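PDB 6M6U: mRNA nuclease HepT from Shewanella oneidensis MR-1, which cleaves mRNA, probably endonucleolytically, as the bacteriostatic toxin of a type VII toxin-antitoxin system and is neutralised by its cognate antitoxin MntA, mostly through tri-AMPylation. Local coordinates for residues B[16-19]-B[20-24]; B[42-45]-B[46-50]; B[55-58]-B[59-63]; B[7-10]-B[11-15]. One frame throughout, in Å; residues are numbered along the deposited sequence.

Contact 1 of 4, residues B[16-19]-B[20-24]; sequences IKRI and QQVYG
Gln-20 folds back along the preceding turn of helix 3-23 and lies side by side with Ile-16, its amide NE2 3.7 Å from Ile-16 CG2. Its backbone N bonds to Ile-16 O in the usual i to i+4 manner, at 2.8 Å. One residue on, Gln-21 N reaches Lys-17 O, while the side-chain OE1 of Gln-21 comes near the edge of the Arg-18 guanidinium, 4.2 Å from NH1. The two flat groups stand almost perpendicular, 82° apart. Val-22 sets its CG2 over one face of that guanidinium, 3.3 Å from Arg-18 NH2; bends at chi2 (-65°) and chi3 (-62°) curl the arginine back far enough for this. Val-22 N also bonds to Arg-18 O. Tyr-23 N bonds to Ile-19 O, and its ring, carried away from Ile-19, meets Phe-29 and packs on helix 109-118. Gly-24 N still bonds to Gln-20 O, although its positive phi leaves the helix. Arg-18 NH2 forms a salt bridge with Asp-37 and a hydrogen bond with Thr-34, both of the second subunit, so the valine methyl lies over a guanidinium whose NH2 is paired across the subunit interface, which probably balances its charge.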
loop_
_atom_site.group_PDB
_atom_site.type_symbol
_atom_site.label_atom_id
_atom_site.label_comp_id
_atom_site.label_asym_id
_atom_site.label_seq_id
_atom_site.Cartn_x
_atom_site.Cartn_y
_atom_site.Cartn_z
ATOM N N ILE B 16 55.453 -8.906 -5.038
ATOM C CA ILE B 16 56.566 -8.367 -5.824
ATOM C C ILE B 16 57.637 -9.431 -6.017
ATOM O O ILE B 16 58.195 -9.588 -7.114
ATOM C CB ILE B 16 57.151 -7.106 -5.164
ATOM C CG1 ILE B 16 56.168 -5.939 -5.254
ATOM C CG2 ILE B 16 58.467 -6.714 -5.829
ATOM C CD1 ILE B 16 56.728 -4.649 -4.707
ATOM N N LYS B 17 57.941 -10.185 -4.952
ATOM C CA LYS B 17 58.871 -11.304 -5.093
ATOM C C LYS B 17 58.327 -12.353 -6.054
ATOM O O LYS B 17 59.081 -12.917 -6.854
ATOM C CB LYS B 17 59.177 -11.929 -3.733
ATOM C CG LYS B 17 59.888 -10.998 -2.762
ATOM C CD LYS B 17 60.848 -11.766 -1.852
ATOM C CE LYS B 17 60.110 -12.636 -0.846
ATOM N NZ LYS B 17 59.355 -11.830 0.161
ATOM N N ARG B 18 57.018 -12.623 -5.998
ATOM C CA ARG B 18 56.408 -13.525 -6.971
ATOM C C ARG B 18 56.601 -13.017 -8.396
ATOM O O ARG B 18 56.789 -13.818 -9.320
ATOM C CB ARG B 18 54.919 -13.708 -6.665
ATOM C CG ARG B 18 54.628 -14.689 -5.541
ATOM C CD ARG B 18 55.064 -16.089 -5.927
ATOM N NE ARG B 18 54.342 -16.577 -7.099
ATOM C CZ ARG B 18 54.824 -17.472 -7.958
ATOM N NH1 ARG B 18 56.039 -17.976 -7.785
ATOM N NH2 ARG B 18 54.093 -17.858 -8.996
ATOM N N ILE B 19 56.578 -11.697 -8.594
ATOM C CA ILE B 19 56.781 -11.137 -9.930
ATOM C C ILE B 19 58.244 -11.247 -10.340
ATOM O O ILE B 19 58.560 -11.662 -11.461
ATOM C CB ILE B 19 56.290 -9.678 -9.992
ATOM C CG1 ILE B 19 54.760 -9.620 -9.921
ATOM C CG2 ILE B 19 56.800 -8.989 -11.257
ATOM C CD1 ILE B 19 54.219 -8.408 -9.188
ATOM N N GLN B 20 59.161 -10.873 -9.442
ATOM C CA GLN B 20 60.584 -10.974 -9.754
ATOM C C GLN B 20 60.998 -12.421 -9.996
ATOM O O GLN B 20 61.793 -12.704 -10.901
ATOM C CB GLN B 20 61.409 -10.354 -8.628
ATOM C CG GLN B 20 61.304 -8.837 -8.573
ATOM C CD GLN B 20 61.699 -8.262 -7.228
ATOM O OE1 GLN B 20 61.826 -8.987 -6.239
ATOM N NE2 GLN B 20 61.891 -6.948 -7.183
ATOM N N GLN B 21 60.452 -13.350 -9.213
ATOM C CA GLN B 21 60.825 -14.755 -9.356
ATOM C C GLN B 21 60.277 -15.352 -10.649
ATOM O O GLN B 21 60.977 -16.102 -11.337
ATOM C CB GLN B 21 60.334 -15.544 -8.144
ATOM C CG GLN B 21 60.522 -17.045 -8.236
ATOM C CD GLN B 21 60.420 -17.712 -6.879
ATOM O OE1 GLN B 21 59.975 -18.856 -6.765
ATOM N NE2 GLN B 21 60.841 -16.992 -5.839
ATOM N N VAL B 22 59.030 -15.030 -10.995
ATOM C CA VAL B 22 58.410 -15.615 -12.181
ATOM C C VAL B 22 58.963 -14.982 -13.452
ATOM O O VAL B 22 59.130 -15.659 -14.473
ATOM C CB VAL B 22 56.877 -15.486 -12.092
ATOM C CG1 VAL B 22 56.224 -15.802 -13.432
ATOM C CG2 VAL B 22 56.338 -16.414 -11.019
ATOM N N TYR B 23 59.264 -13.683 -13.412
ATOM C CA TYR B 23 59.793 -13.008 -14.593
ATOM C C TYR B 23 61.261 -13.346 -14.827
ATOM O O TYR B 23 61.724 -13.303 -15.974
ATOM C CB TYR B 23 59.590 -11.492 -14.469
ATOM C CG TYR B 23 60.203 -10.676 -15.589
ATOM C CD1 TYR B 23 59.503 -10.434 -16.767
ATOM C CD2 TYR B 23 61.478 -10.137 -15.463
ATOM C CE1 TYR B 23 60.065 -9.688 -17.791
ATOM C CE2 TYR B 23 62.046 -9.394 -16.477
ATOM C CZ TYR B 23 61.336 -9.172 -17.638
ATOM O OH TYR B 23 61.909 -8.431 -18.646
ATOM N N GLY B 24 61.995 -13.679 -13.766
ATOM C CA GLY B 24 63.347 -14.197 -13.914
ATOM C C GLY B 24 64.284 -13.205 -14.573
ATOM O O GLY B 24 64.383 -12.040 -14.173
#

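Contact 2 of 4, residues B[42-45]-B[46-50]; sequences NLQR and CCEAC
Cys-46, Cys-47, Glu-48 and Ala-49 each send their backbone N to the carbonyl oxygen four residues earlier, on Asn-42, Leu-43, Gln-44 and Arg-45, in an unbroken run of alpha-helix. The bonds are of similar length, 2.8 Å from Glu-48 N to Gln-44 O and 3.0 Å from Cys-46 N to Asn-42 O. The side chains add little to one another. With SG anti to the carbonyl carbon (chi1 -75°), Cys-46 lays its thiol back over the previous turn, where SG is 3.3 Å from Asn-42 O. The side chains of Glu-48 and Gln-44 meet at their CG atoms, 4.4 Å apart. The Glu-48 chain is bent at chi2, and its carboxylate has its partners outside these turns: OE2 forms a salt bridge with Arg-97 and a hydrogen bond with His-113 of the MntA chain. Gln-44 NE2 bonds to OE1 of Gln-44 of the second subunit, and Asn-42 ND2 bonds to Ser-38 O. This is the buried middle of helix 33-60 in the HEPN-type helical bundle, where one helix serves both the interface with the second subunit and the probable RNase site, Arg-97 being the first residue of the RX(4)HXY motif.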
loop_
_atom_site.group_PDB
_atom_site.type_symbol
_atom_site.label_atom_id
_atom_site.label_comp_id
_atom_site.label_asym_id
_atom_site.label_seq_id
_atom_site.Cartn_x
_atom_site.Cartn_y
_atom_site.Cartn_z
ATOM N N ASN B 42 49.844 -11.058 -10.130
ATOM C CA ASN B 42 50.511 -10.529 -8.949
ATOM C C ASN B 42 50.649 -9.010 -8.997
ATOM O O ASN B 42 50.733 -8.377 -7.941
ATOM C CB ASN B 42 51.869 -11.204 -8.770
ATOM C CG ASN B 42 51.751 -12.598 -8.173
ATOM O OD1 ASN B 42 51.397 -12.758 -7.000
ATOM N ND2 ASN B 42 52.044 -13.617 -8.979
ATOM N N LEU B 43 50.664 -8.406 -10.189
ATOM C CA LEU B 43 50.531 -6.954 -10.265
ATOM C C LEU B 43 49.168 -6.510 -9.745
ATOM O O LEU B 43 49.068 -5.556 -8.963
ATOM C CB LEU B 43 50.737 -6.473 -11.700
ATOM C CG LEU B 43 52.186 -6.212 -12.107
ATOM C CD1 LEU B 43 52.277 -5.835 -13.582
ATOM C CD2 LEU B 43 52.799 -5.131 -11.223
ATOM N N GLN B 44 48.107 -7.200 -10.174
ATOM C CA GLN B 44 46.764 -6.887 -9.698
ATOM C C GLN B 44 46.682 -6.989 -8.180
ATOM O O GLN B 44 46.138 -6.101 -7.514
ATOM C CB GLN B 44 45.753 -7.821 -10.354
ATOM C CG GLN B 44 44.365 -7.748 -9.750
ATOM C CD GLN B 44 43.375 -8.606 -10.497
ATOM O OE1 GLN B 44 42.809 -8.181 -11.501
ATOM N NE2 GLN B 44 43.170 -9.832 -10.020
ATOM N N ARG B 45 47.224 -8.071 -7.616
ATOM C CA ARG B 45 47.208 -8.248 -6.167
ATOM C C ARG B 45 47.980 -7.135 -5.469
ATOM O O ARG B 45 47.554 -6.640 -4.418
ATOM C CB ARG B 45 47.779 -9.621 -5.807
ATOM C CG ARG B 45 46.897 -10.775 -6.259
ATOM C CD ARG B 45 47.589 -12.108 -6.142
ATOM N NE ARG B 45 46.616 -13.204 -6.247
ATOM C CZ ARG B 45 46.922 -14.500 -6.377
ATOM N NH1 ARG B 45 48.190 -14.873 -6.423
ATOM N NH2 ARG B 45 45.947 -15.397 -6.443
ATOM N N CYS B 46 49.119 -6.730 -6.037
ATOM C CA CYS B 46 49.837 -5.571 -5.510
ATOM C C CYS B 46 48.971 -4.320 -5.555
ATOM O O CYS B 46 48.933 -3.550 -4.589
ATOM C CB CYS B 46 51.130 -5.341 -6.294
ATOM S SG CYS B 46 52.470 -6.484 -5.921
ATOM N N CYS B 47 48.279 -4.093 -6.675
ATOM C CA CYS B 47 47.435 -2.910 -6.793
ATOM C C CYS B 47 46.289 -2.952 -5.793
ATOM O O CYS B 47 45.987 -1.944 -5.144
ATOM C CB CYS B 47 46.896 -2.782 -8.218
ATOM S SG CYS B 47 48.120 -2.270 -9.439
ATOM N N GLU B 48 45.644 -4.112 -5.643
ATOM C CA GLU B 48 44.524 -4.209 -4.714
ATOM C C GLU B 48 44.985 -4.026 -3.276
ATOM O O GLU B 48 44.275 -3.422 -2.465
ATOM C CB GLU B 48 43.803 -5.543 -4.892
ATOM C CG GLU B 48 42.953 -5.604 -6.151
ATOM C CD GLU B 48 41.813 -4.597 -6.131
ATOM O OE1 GLU B 48 41.201 -4.400 -5.056
ATOM O OE2 GLU B 48 41.535 -3.993 -7.190
ATOM N N ALA B 49 46.176 -4.523 -2.943
ATOM C CA ALA B 49 46.696 -4.303 -1.598
ATOM C C ALA B 49 46.995 -2.827 -1.360
ATOM O O ALA B 49 46.738 -2.305 -0.268
ATOM C CB ALA B 49 47.939 -5.160 -1.369
ATOM N N CYS B 50 47.519 -2.129 -2.374
ATOM C CA CYS B 50 47.748 -0.692 -2.239
ATOM C C CYS B 50 46.438 0.069 -2.128
ATOM O O CYS B 50 46.322 1.007 -1.330
ATOM C CB CYS B 50 48.553 -0.168 -3.425
ATOM S SG CYS B 50 50.296 -0.624 -3.417
#

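Contact 3 of 4, residues B[55-58]-B[59-63]; sequences NHIN and RQQQL
The imidazole of His-56 and the side chain of Gln-60 cross obliquely one turn apart, with the glutamine methylene CG placed over one ring face. CG stands 3.6 Å from the ring centroid, 24° off the normal and displaced toward the rim, which makes this a CH-pi contact; its closest ring atom is His-56 NE2 at 3.4 Å. The terminal amide of Gln-60 runs nearly parallel to the ring, the planes 16° apart. Having CG anti to the backbone N (chi1 172°) swings the His-56 ring forward along the helix, so that its face meets Gln-60 CG. On a neighbouring flank Ile-57 and Gln-61 lie side by side, with Ile-57 CG2 3.7 Å from Gln-61 OE1. Here helix 33-60 ends in a Schellman motif: Leu-63 N bonds to Asn-58 O at 2.9 Å, a weak bond joins Gln-62 N to Arg-59 O, and Gln-62 takes the positive phi of the C-prime position. The reversal brings Leu-63 back across Asn-58 at about a right angle, its CD1 3.5 Å from Asn-58 OD1 and 4.4 Å from Ile-57 CG2. Asn-58 ND2 is held by Ser-72 O. Arg-59 is extended from CG to NE and reaches out to a salt bridge between its NH2 and Asp-100 of the MntA chain, while Asn-55 OD1 accepts a hydrogen bond from Gln-112 NE2 of that chain and is also bonded to Ser-72 OG.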
loop_
_atom_site.group_PDB
_atom_site.type_symbol
_atom_site.label_atom_id
_atom_site.label_comp_id
_atom_site.label_asym_id
_atom_site.label_seq_id
_atom_site.Cartn_x
_atom_site.Cartn_y
_atom_site.Cartn_z
ATOM N N ASN B 55 42.037 3.064 0.716
ATOM C CA ASN B 55 40.645 3.093 1.161
ATOM C C ASN B 55 40.551 3.089 2.681
ATOM O O ASN B 55 39.679 3.748 3.260
ATOM C CB ASN B 55 39.883 1.893 0.594
ATOM C CG ASN B 55 39.722 1.956 -0.911
ATOM O OD1 ASN B 55 39.775 3.031 -1.511
ATOM N ND2 ASN B 55 39.515 0.794 -1.533
ATOM N N HIS B 56 41.436 2.340 3.339
ATOM C CA HIS B 56 41.418 2.253 4.795
ATOM C C HIS B 56 41.741 3.601 5.429
ATOM O O HIS B 56 41.014 4.074 6.313
ATOM C CB HIS B 56 42.406 1.178 5.249
ATOM C CG HIS B 56 42.619 1.123 6.730
ATOM N ND1 HIS B 56 41.752 0.473 7.582
ATOM C CD2 HIS B 56 43.615 1.611 7.507
ATOM C CE1 HIS B 56 42.199 0.574 8.821
ATOM N NE2 HIS B 56 43.329 1.258 8.803
ATOM N N ILE B 57 42.824 4.239 4.974
ATOM C CA ILE B 57 43.287 5.478 5.593
ATOM C C ILE B 57 42.291 6.610 5.360
ATOM O O ILE B 57 42.006 7.397 6.271
ATOM C CB ILE B 57 44.692 5.833 5.069
ATOM C CG1 ILE B 57 45.712 4.804 5.561
ATOM C CG2 ILE B 57 45.094 7.231 5.508
ATOM C CD1 ILE B 57 47.027 4.861 4.839
ATOM N N ASN B 58 41.739 6.707 4.146
ATOM C CA ASN B 58 40.751 7.745 3.864
ATOM C C ASN B 58 39.533 7.619 4.772
ATOM O O ASN B 58 38.934 8.627 5.164
ATOM C CB ASN B 58 40.327 7.691 2.396
ATOM C CG ASN B 58 41.412 8.190 1.457
ATOM O OD1 ASN B 58 42.083 9.188 1.736
ATOM N ND2 ASN B 58 41.597 7.494 0.339
ATOM N N ARG B 59 39.145 6.388 5.115
ATOM C CA ARG B 59 38.017 6.208 6.024
ATOM C C ARG B 59 38.438 6.406 7.475
ATOM O O ARG B 59 37.733 7.077 8.238
ATOM C CB ARG B 59 37.393 4.824 5.833
ATOM C CG ARG B 59 36.161 4.571 6.700
ATOM C CD ARG B 59 35.623 3.169 6.456
ATOM N NE ARG B 59 34.410 2.873 7.215
ATOM C CZ ARG B 59 34.396 2.299 8.415
ATOM N NH1 ARG B 59 35.531 1.964 9.011
ATOM N NH2 ARG B 59 33.241 2.065 9.023
ATOM N N GLN B 60 39.583 5.836 7.867
ATOM C CA GLN B 60 40.065 5.988 9.237
ATOM C C GLN B 60 40.284 7.448 9.607
ATOM O O GLN B 60 40.086 7.828 10.767
ATOM C CB GLN B 60 41.361 5.203 9.433
ATOM C CG GLN B 60 41.142 3.740 9.737
ATOM C CD GLN B 60 40.546 3.526 11.111
ATOM O OE1 GLN B 60 41.031 4.074 12.101
ATOM N NE2 GLN B 60 39.481 2.733 11.180
ATOM N N GLN B 61 40.679 8.281 8.647
ATOM C CA GLN B 61 40.971 9.683 8.909
ATOM C C GLN B 61 39.972 10.629 8.257
ATOM O O GLN B 61 40.232 11.835 8.189
ATOM C CB GLN B 61 42.393 10.009 8.453
ATOM C CG GLN B 61 43.414 9.024 8.979
ATOM C CD GLN B 61 44.770 9.654 9.185
ATOM O OE1 GLN B 61 45.666 9.514 8.354
ATOM N NE2 GLN B 61 44.930 10.355 10.301
ATOM N N GLN B 62 38.844 10.107 7.772
ATOM C CA GLN B 62 37.741 10.919 7.252
ATOM C C GLN B 62 38.225 11.958 6.245
ATOM O O GLN B 62 37.794 13.113 6.255
ATOM C CB GLN B 62 36.973 11.583 8.393
ATOM C CG GLN B 62 36.172 10.602 9.227
ATOM C CD GLN B 62 35.642 11.221 10.503
ATOM O OE1 GLN B 62 36.401 11.505 11.431
ATOM N NE2 GLN B 62 34.330 11.436 10.558
ATOM N N LEU B 63 39.133 11.539 5.366
ATOM C CA LEU B 63 39.648 12.412 4.322
ATOM C C LEU B 63 38.681 12.571 3.160
ATOM O O LEU B 63 38.872 13.471 2.333
ATOM C CB LEU B 63 40.985 11.871 3.817
ATOM C CG LEU B 63 41.992 11.594 4.936
ATOM C CD1 LEU B 63 43.307 11.078 4.376
ATOM C CD2 LEU B 63 42.209 12.850 5.768
#

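Contact 4 of 4, residues B[7-10]-B[11-15]; sequences NKIA and TIKRC
Arg-14 curls back over Ala-10 and Thr-11 in the middle of helix 3-23, the first helix of the HepT helical bundle. Its CB starts 3.5 Å from Ala-10 O, the same oxygen that receives the backbone N of Arg-14 at 2.9 Å. CG stays beside this carbonyl as the chain runs on, and a bend at chi3 (-38°) then turns the guanidinium back toward the preceding turn. NH1 comes to 3.5 Å from Ala-10 O, approaching obliquely, and lies near the methyl CB of Ala-10. At the other branch NH2 makes a weak bond to Thr-11 OG1, and its stronger link is to the hydroxyl of Tyr-104 of the second subunit. That tyrosine belongs to the RX(4)HXY motif and is the residue tri-AMPylated by MntA, unmodified here, so this turn of the helix helps form its surroundings across the subunit interface. Thr-11 in turn gives its OG1 proton weakly to Asn-7 O, which also receives Thr-11 N at 3.0 Å. On the other flanks the chemistry changes. Ile-12 packs against helices 33-60 and 120-131, and its CG1 passes 3.3 Å from Lys-8 O; Lys-8 itself forms a salt bridge with Asp-52. The extended Lys-13 chain crosses Ile-9 at a slant and ends with NZ 3.8 Å from Ile-9 CG2.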
loop_
_atom_site.group_PDB
_atom_site.type_symbol
_atom_site.label_atom_id
_atom_site.label_comp_id
_atom_site.label_asym_id
_atom_site.label_seq_id
_atom_site.Cartn_x
_atom_site.Cartn_y
_atom_site.Cartn_z
ATOM N N ASN B 7 49.163 -6.415 7.141
ATOM C CA ASN B 7 48.924 -7.561 6.266
ATOM C C ASN B 7 48.972 -7.162 4.797
ATOM O O ASN B 7 49.476 -7.922 3.960
ATOM C CB ASN B 7 47.586 -8.218 6.605
ATOM C CG ASN B 7 47.623 -8.956 7.929
ATOM O OD1 ASN B 7 47.827 -10.170 7.971
ATOM N ND2 ASN B 7 47.438 -8.223 9.020
ATOM N N LYS B 8 48.458 -5.976 4.460
ATOM C CA LYS B 8 48.522 -5.524 3.074
ATOM C C LYS B 8 49.961 -5.244 2.652
ATOM O O LYS B 8 50.343 -5.532 1.511
ATOM C CB LYS B 8 47.646 -4.286 2.877
ATOM C CG LYS B 8 46.166 -4.525 3.138
ATOM C CD LYS B 8 45.609 -5.639 2.264
ATOM C CE LYS B 8 44.165 -5.954 2.639
ATOM N NZ LYS B 8 43.567 -7.016 1.781
ATOM N N ILE B 9 50.770 -4.679 3.558
ATOM C CA ILE B 9 52.204 -4.537 3.299
ATOM C C ILE B 9 52.811 -5.893 2.975
ATOM O O ILE B 9 53.490 -6.064 1.956
ATOM C CB ILE B 9 52.916 -3.892 4.501
ATOM C CG1 ILE B 9 52.491 -2.434 4.691
ATOM C CG2 ILE B 9 54.429 -3.991 4.334
ATOM C CD1 ILE B 9 52.582 -1.602 3.444
ATOM N N ALA B 10 52.562 -6.882 3.840
ATOM C CA ALA B 10 53.111 -8.219 3.629
ATOM C C ALA B 10 52.696 -8.786 2.276
ATOM O O ALA B 10 53.493 -9.449 1.601
ATOM C CB ALA B 10 52.667 -9.150 4.758
ATOM N N THR B 11 51.456 -8.523 1.857
ATOM C CA THR B 11 50.978 -9.050 0.581
ATOM C C THR B 11 51.696 -8.399 -0.596
ATOM O O THR B 11 52.072 -9.087 -1.553
ATOM C CB THR B 11 49.465 -8.857 0.474
ATOM O OG1 THR B 11 48.818 -9.766 1.370
ATOM C CG2 THR B 11 48.978 -9.115 -0.948
ATOM N N ILE B 12 51.897 -7.079 -0.546
ATOM C CA ILE B 12 52.635 -6.396 -1.606
ATOM C C ILE B 12 54.033 -6.986 -1.744
ATOM O O ILE B 12 54.509 -7.253 -2.854
ATOM C CB ILE B 12 52.688 -4.881 -1.340
ATOM C CG1 ILE B 12 51.286 -4.281 -1.413
ATOM C CG2 ILE B 12 53.620 -4.197 -2.336
ATOM C CD1 ILE B 12 51.182 -2.882 -0.853
ATOM N N LYS B 13 54.703 -7.216 -0.612
ATOM C CA LYS B 13 56.041 -7.799 -0.648
ATOM C C LYS B 13 56.018 -9.203 -1.239
ATOM O O LYS B 13 56.785 -9.512 -2.158
ATOM C CB LYS B 13 56.650 -7.812 0.754
ATOM C CG LYS B 13 57.125 -6.452 1.219
ATOM C CD LYS B 13 57.487 -6.458 2.690
ATOM C CE LYS B 13 58.046 -5.110 3.109
ATOM N NZ LYS B 13 58.136 -4.981 4.590
ATOM N N ARG B 14 55.139 -10.071 -0.722
ATOM C CA ARG B 14 55.031 -11.427 -1.255
ATOM C C ARG B 14 54.794 -11.418 -2.757
ATOM O O ARG B 14 55.355 -12.241 -3.487
ATOM C CB ARG B 14 53.902 -12.193 -0.566
ATOM C CG ARG B 14 54.290 -12.896 0.718
ATOM C CD ARG B 14 53.324 -14.037 1.020
ATOM N NE ARG B 14 51.944 -13.700 0.675
ATOM C CZ ARG B 14 51.169 -12.880 1.383
ATOM N NH1 ARG B 14 51.638 -12.299 2.480
ATOM N NH2 ARG B 14 49.926 -12.634 0.989
ATOM N N CYS B 15 53.977 -10.482 -3.241
ATOM C CA CYS B 15 53.610 -10.497 -4.650
ATOM C C CYS B 15 54.677 -9.871 -5.545
ATOM O O CYS B 15 54.797 -10.263 -6.711
ATOM C CB CYS B 15 52.271 -9.794 -4.849
ATOM S SG CYS B 15 50.929 -10.639 -4.009
#

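How the contacts relate
All four contacts are local i to i+4 arrangements along helices, contact 3 running over a helix end. Contacts 4 and 1 adjoin on helix 3-23; contacts 2 and 3 share helix 33-60 without touching. Contact 2 is wholly buried near the centre of the chain, and both contacts of the first helix pack against it, Ile-12 CD1 meeting Cys-50 SG at 3.5 Å and Ile-19 CG1 meeting Asn-42 CB at 3.5 Å. Contacts 1 and 4 are only partly buried and pair apolar inner flanks with arginines that turn to the second subunit, which contact 2 touches as well. Contact 3, also partly buried and about 31 Å from contact 1 between centres, faces MntA, as does Glu-48 of contact 2.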